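Local coordinates for DUF3863 domain-containing protein (Parabacteroides distasonis, PDB 3LM3), which is of unknown function but is probably a glycoside hydrolase or deacetylase acting on carbohydrates, at residues V172-H177 with I415-L420; G182-S187 with E197-P202. One frame throughout, in Å; residues are numbered along the deposited sequence.

Interaction 1. Residues V172-H177 with I415-L420; sequences VIWSQH and INQKAL
Trp174 to His177 and Gln417 to Leu420 run in nearly the same direction, 15° apart, each at a beta turn (type II from Ile173 to Gln176, type I from Asn416 to Ala419), and tie the loop after strand 168-172 to the one between strand 383-389 and helix 434-443. Lys418 bridges them. Its chain, bent at chi2 (-66°) and extended beyond, passes CG and CE beside the CB of His177, CE at 3.8 Å, and delivers NZ to the carbonyl oxygen of Ser175, 2.8 Å away at a C=O...N angle of 150°. Water 1 accepts from both Lys418 NZ and the backbone N of His177. NZ also donates to the carbonyl oxygens of Ala225 and Arg227, so four acceptors surround three N-H groups and at least one hydrogen is probably shared. On the Trp174 side, Gln417 NE2 lies 3.6 Å from Ser175 CB and obliquely beside Trp174 CH2, while it donates to Asp185. A methionine in place of Lys418 has no side-chain N-H and would probably leave three carbonyls and the water without their mate. The contact exemplifies a buried ammonium solvated chiefly by backbone carbonyls, which probably helps offset the cost of burying its charge.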
loop_
_atom_site.group_PDB
_atom_site.type_symbol
_atom_site.label_atom_id
_atom_site.label_comp_id
_atom_site.label_asym_id
_atom_site.label_seq_id
_atom_site.Cartn_x
_atom_site.Cartn_y
_atom_site.Cartn_z
ATOM N N VAL A 172 1.522 5.489 -0.884
ATOM C CA VAL A 172 2.083 5.082 0.445
ATOM C C VAL A 172 2.633 3.689 0.145
ATOM O O VAL A 172 1.892 2.865 -0.246
ATOM C CB VAL A 172 0.969 4.988 1.592
ATOM C CG1 VAL A 172 1.478 4.226 2.872
ATOM C CG2 VAL A 172 0.351 6.316 1.932
ATOM N N ILE A 173 3.953 3.442 0.270
ATOM C CA ILE A 173 4.469 2.036 0.338
ATOM C C ILE A 173 4.850 1.910 1.787
ATOM O O ILE A 173 5.990 2.150 2.211
ATOM C CB ILE A 173 5.621 1.615 -0.648
ATOM C CG1 ILE A 173 5.183 1.796 -2.115
ATOM C CG2 ILE A 173 5.878 0.130 -0.516
ATOM C CD1 ILE A 173 6.113 1.123 -3.196
ATOM N N TRP A 174 3.841 1.598 2.600
ATOM C CA TRP A 174 3.938 1.810 4.033
ATOM C C TRP A 174 5.124 1.080 4.631
ATOM O O TRP A 174 5.299 -0.139 4.433
ATOM C CB TRP A 174 2.657 1.383 4.786
ATOM C CG TRP A 174 2.765 1.814 6.207
ATOM C CD1 TRP A 174 2.638 3.090 6.679
ATOM C CD2 TRP A 174 3.157 1.014 7.323
ATOM N NE1 TRP A 174 2.901 3.130 8.023
ATOM C CE2 TRP A 174 3.234 1.864 8.441
ATOM C CE3 TRP A 174 3.458 -0.346 7.493
ATOM C CZ2 TRP A 174 3.603 1.400 9.692
ATOM C CZ3 TRP A 174 3.824 -0.790 8.752
ATOM C CH2 TRP A 174 3.887 0.073 9.831
ATOM N N SER A 175 5.948 1.822 5.378
ATOM C CA SER A 175 7.121 1.334 6.100
ATOM C C SER A 175 8.300 0.950 5.250
ATOM O O SER A 175 9.292 0.505 5.778
ATOM C CB SER A 175 6.825 0.194 7.080
ATOM O OG SER A 175 6.684 -1.084 6.475
ATOM N N GLN A 176 8.240 1.135 3.952
ATOM C CA GLN A 176 9.335 0.704 3.086
ATOM C C GLN A 176 10.631 1.427 3.456
ATOM O O GLN A 176 10.684 2.664 3.516
ATOM C CB GLN A 176 8.995 0.964 1.614
ATOM C CG GLN A 176 10.199 0.905 0.669
ATOM C CD GLN A 176 11.022 -0.331 0.880
ATOM O OE1 GLN A 176 12.251 -0.328 0.711
ATOM N NE2 GLN A 176 10.365 -1.392 1.284
ATOM N N HIS A 177 11.668 0.637 3.736
ATOM C CA HIS A 177 13.003 1.178 3.944
ATOM C C HIS A 177 13.965 0.093 3.408
ATOM O O HIS A 177 13.849 -1.101 3.756
ATOM C CB HIS A 177 13.231 1.542 5.436
ATOM C CG HIS A 177 14.042 2.796 5.674
ATOM N ND1 HIS A 177 13.510 4.066 5.593
ATOM C CD2 HIS A 177 15.332 2.962 6.053
ATOM C CE1 HIS A 177 14.442 4.960 5.869
ATOM N NE2 HIS A 177 15.557 4.315 6.162
ATOM N N ILE A 415 11.740 9.124 16.901
ATOM C CA ILE A 415 12.083 7.712 16.996
ATOM C C ILE A 415 11.443 6.993 15.802
ATOM O O ILE A 415 10.245 7.139 15.564
ATOM C CB ILE A 415 11.555 7.075 18.322
ATOM C CG1 ILE A 415 12.142 7.827 19.544
ATOM C CG2 ILE A 415 11.896 5.589 18.433
ATOM C CD1 ILE A 415 11.698 7.285 20.886
ATOM N N ASN A 416 12.243 6.190 15.096
ATOM C CA ASN A 416 11.741 5.444 13.934
ATOM C C ASN A 416 11.970 3.947 14.117
ATOM O O ASN A 416 13.052 3.525 14.521
ATOM C CB ASN A 416 12.391 5.951 12.651
ATOM C CG ASN A 416 12.125 5.037 11.483
ATOM O OD1 ASN A 416 12.906 4.113 11.242
ATOM N ND2 ASN A 416 10.982 5.233 10.818
ATOM N N GLN A 417 10.959 3.148 13.758
ATOM C CA GLN A 417 10.949 1.696 14.003
ATOM C C GLN A 417 12.106 0.927 13.397
ATOM O O GLN A 417 12.466 -0.117 13.925
ATOM C CB GLN A 417 9.636 1.091 13.528
ATOM C CG GLN A 417 9.439 1.134 12.008
ATOM C CD GLN A 417 8.075 0.630 11.571
ATOM O OE1 GLN A 417 7.487 -0.224 12.242
ATOM N NE2 GLN A 417 7.579 1.124 10.425
ATOM N N LYS A 418 12.694 1.412 12.301
ATOM C CA LYS A 418 13.777 0.680 11.669
ATOM C C LYS A 418 15.034 0.652 12.543
ATOM O O LYS A 418 15.921 -0.186 12.342
ATOM C CB LYS A 418 14.086 1.249 10.280
ATOM C CG LYS A 418 12.882 1.369 9.361
ATOM C CD LYS A 418 12.275 -0.004 8.967
ATOM C CE LYS A 418 11.006 0.187 8.212
ATOM N NZ LYS A 418 10.454 -1.123 7.694
ATOM N N ALA A 419 15.105 1.561 13.514
ATOM C CA ALA A 419 16.151 1.492 14.559
ATOM C C ALA A 419 17.567 1.615 13.989
ATOM O O ALA A 419 18.500 0.935 14.463
ATOM C CB ALA A 419 16.015 0.212 15.400
ATOM N N LEU A 420 17.715 2.467 12.987
ATOM C CA LEU A 420 19.000 2.613 12.312
ATOM C C LEU A 420 19.882 3.685 12.927
ATOM O O LEU A 420 21.072 3.697 12.650
ATOM C CB LEU A 420 18.829 2.861 10.822
ATOM C CG LEU A 420 18.116 1.701 10.103
ATOM C CD1 LEU A 420 17.931 2.029 8.652
ATOM C CD2 LEU A 420 18.855 0.374 10.250
HETATM O O HOH W 1 11.024 -2.012 4.764
#

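Interaction 2. Residues G182-S187 with E197-P202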
loop_
_atom_site.group_PDB
_atom_site.type_symbol
_atom_site.label_atom_id
_atom_site.label_comp_id
_atom_site.label_asym_id
_atom_site.label_seq_id
_atom_site.Cartn_x
_atom_site.Cartn_y
_atom_site.Cartn_z
ATOM N N GLY A 182 14.302 1.804 -1.571
ATOM C CA GLY A 182 14.363 3.196 -1.091
ATOM C C GLY A 182 13.731 3.379 0.280
ATOM O O GLY A 182 13.618 2.429 1.055
ATOM N N GLY A 183 13.289 4.593 0.576
ATOM C CA GLY A 183 12.604 4.826 1.832
ATOM C C GLY A 183 11.359 5.648 1.637
ATOM O O GLY A 183 11.417 6.685 1.015
ATOM N N ALA A 184 10.247 5.175 2.199
ATOM C CA ALA A 184 9.063 5.986 2.375
ATOM C C ALA A 184 8.405 5.657 3.697
ATOM O O ALA A 184 7.194 5.660 3.781
ATOM C CB ALA A 184 8.068 5.717 1.239
ATOM N N ASP A 185 9.182 5.411 4.746
ATOM C CA ASP A 185 8.589 5.153 6.052
ATOM C C ASP A 185 8.169 6.489 6.688
ATOM O O ASP A 185 8.614 7.555 6.279
ATOM C CB ASP A 185 9.544 4.400 7.018
ATOM C CG ASP A 185 8.827 3.765 8.220
ATOM O OD1 ASP A 185 7.565 3.640 8.243
ATOM O OD2 ASP A 185 9.550 3.322 9.158
ATOM N N GLY A 186 7.298 6.407 7.682
ATOM C CA GLY A 186 6.907 7.538 8.500
ATOM C C GLY A 186 5.448 7.910 8.462
ATOM O O GLY A 186 4.976 8.677 9.329
ATOM N N SER A 187 4.731 7.449 7.443
ATOM C CA SER A 187 3.335 7.820 7.236
ATOM C C SER A 187 2.375 6.980 8.061
ATOM O O SER A 187 2.758 5.935 8.600
ATOM C CB SER A 187 2.980 7.691 5.767
ATOM O OG SER A 187 2.731 6.328 5.368
ATOM N N GLU A 197 3.490 19.743 2.060
ATOM C CA GLU A 197 4.869 19.594 2.504
ATOM C C GLU A 197 5.504 18.256 2.163
ATOM O O GLU A 197 6.697 18.199 1.926
ATOM C CB GLU A 197 4.981 19.792 4.013
ATOM C CG GLU A 197 4.630 21.199 4.469
ATOM C CD GLU A 197 4.702 21.391 5.968
ATOM O OE1 GLU A 197 5.226 20.492 6.692
ATOM O OE2 GLU A 197 4.185 22.426 6.431
ATOM N N HIS A 198 4.732 17.162 2.217
ATOM C CA HIS A 198 5.301 15.834 2.164
ATOM C C HIS A 198 4.185 14.799 2.043
ATOM O O HIS A 198 3.235 14.809 2.842
ATOM C CB HIS A 198 6.113 15.559 3.430
ATOM C CG HIS A 198 7.086 14.431 3.289
ATOM N ND1 HIS A 198 6.716 13.105 3.117
ATOM C CD2 HIS A 198 8.444 14.439 3.314
ATOM C CE1 HIS A 198 7.810 12.365 3.030
ATOM N NE2 HIS A 198 8.870 13.150 3.175
ATOM N N PHE A 199 4.334 13.921 1.051
ATOM C CA PHE A 199 3.336 12.900 0.758
ATOM C C PHE A 199 3.068 11.933 1.926
ATOM O O PHE A 199 2.005 11.313 1.974
ATOM C CB PHE A 199 3.671 12.133 -0.551
ATOM C CG PHE A 199 4.742 11.076 -0.420
ATOM C CD1 PHE A 199 6.046 11.406 -0.134
ATOM C CD2 PHE A 199 4.448 9.747 -0.702
ATOM C CE1 PHE A 199 7.027 10.420 -0.054
ATOM C CE2 PHE A 199 5.432 8.761 -0.650
ATOM C CZ PHE A 199 6.716 9.089 -0.286
ATOM N N CYS A 200 4.023 11.779 2.857
ATOM C CA CYS A 200 3.858 10.910 4.021
ATOM C C CYS A 200 3.214 11.610 5.226
ATOM O O CYS A 200 2.868 10.949 6.234
ATOM C CB CYS A 200 5.213 10.397 4.478
ATOM S SG CYS A 200 5.925 9.138 3.393
ATOM N N LYS A 201 3.083 12.939 5.164
ATOM C CA LYS A 201 2.593 13.754 6.273
ATOM C C LYS A 201 1.109 14.061 6.076
ATOM O O LYS A 201 0.730 14.610 5.028
ATOM C CB LYS A 201 3.375 15.086 6.326
ATOM C CG LYS A 201 2.844 16.038 7.354
ATOM C CD LYS A 201 3.712 17.310 7.520
ATOM C CE LYS A 201 2.867 18.446 8.100
ATOM N NZ LYS A 201 3.773 19.455 8.762
ATOM N N PRO A 202 0.256 13.768 7.049
ATOM C CA PRO A 202 -1.102 14.304 6.956
ATOM C C PRO A 202 -1.154 15.846 6.896
ATOM O O PRO A 202 -0.449 16.523 7.639
ATOM C CB PRO A 202 -1.782 13.788 8.227
ATOM C CG PRO A 202 -0.987 12.528 8.598
ATOM C CD PRO A 202 0.433 12.912 8.228
#
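Cys200 and Ser187 bring the two backbones within 4.5 Å, CA to CA, where the chain turns a corner through a type I beta turn from His198 to Lys201. The apolar and sulfur contacts come first. Cys200 SG is swung anti to its own carbonyl carbon (chi1 -73°), which lays the sulfur 3.7 Å from the carbonyl oxygen of Ala184 and over a face of the Phe199 ring, near its rim. That ring in turn sends CZ to within 3.9 Å of the methyl CB of Ala184, an oblique approach, while Cys200 CB meets Ser187 CB at 3.7 Å. Weak polar contact replaces conventional bonding across the interface: the carbonyl oxygen of Cys200 receives a CA-H...O contact from Ser187 CA at 3.3 Å, and this buried oxygen has no other polar partner in the model. The stronger bonds lie within 197-202. Cys200 N donates to His198 ND1 at 3.0 Å, in the imidazole plane and fairly straight at 162°, which probably helps hold the ring's rotation; Lys201 NZ and Glu197 OE1 form a salt bridge of 2.7 Å, reached from above the carboxylate plane. As for the backbone, phi 119° at Gly186 leaves no room for a side-chain carbon beside the carbonyl of Asp185. The contact joins the loop between strands 168-172 and 194-195 to the one leading from 194-195 to 213-216, and Arg368, on strand 367-374 of the antiparallel sheet, reaches Asp185 and Ser187 from the side of 182-187.

Overall arrangement
Both contacts use the long excursion between strands 168-172 and 213-216 of the three-stranded parallel sheet, and their centres lie 10 Å apart. Interaction 1 spans 238 residues and ties this excursion to the loop after strand 383-389; interaction 2 joins parts only 10 residues apart. The two meet directly: Trp174 NE1 probably bonds to Ser187 O, and Gln176 O to Ala184 N. Asp185 also accepts from Asn416. Both are buried, interaction 2 throughout and interaction 1 except at partly exposed His177 and exposed Leu420; interaction 2 rests on sulfur, methyl and ring contacts, interaction 1 on a charged lysine and a water. Here the sequence-distant contact is the polar one and the local one largely apolar.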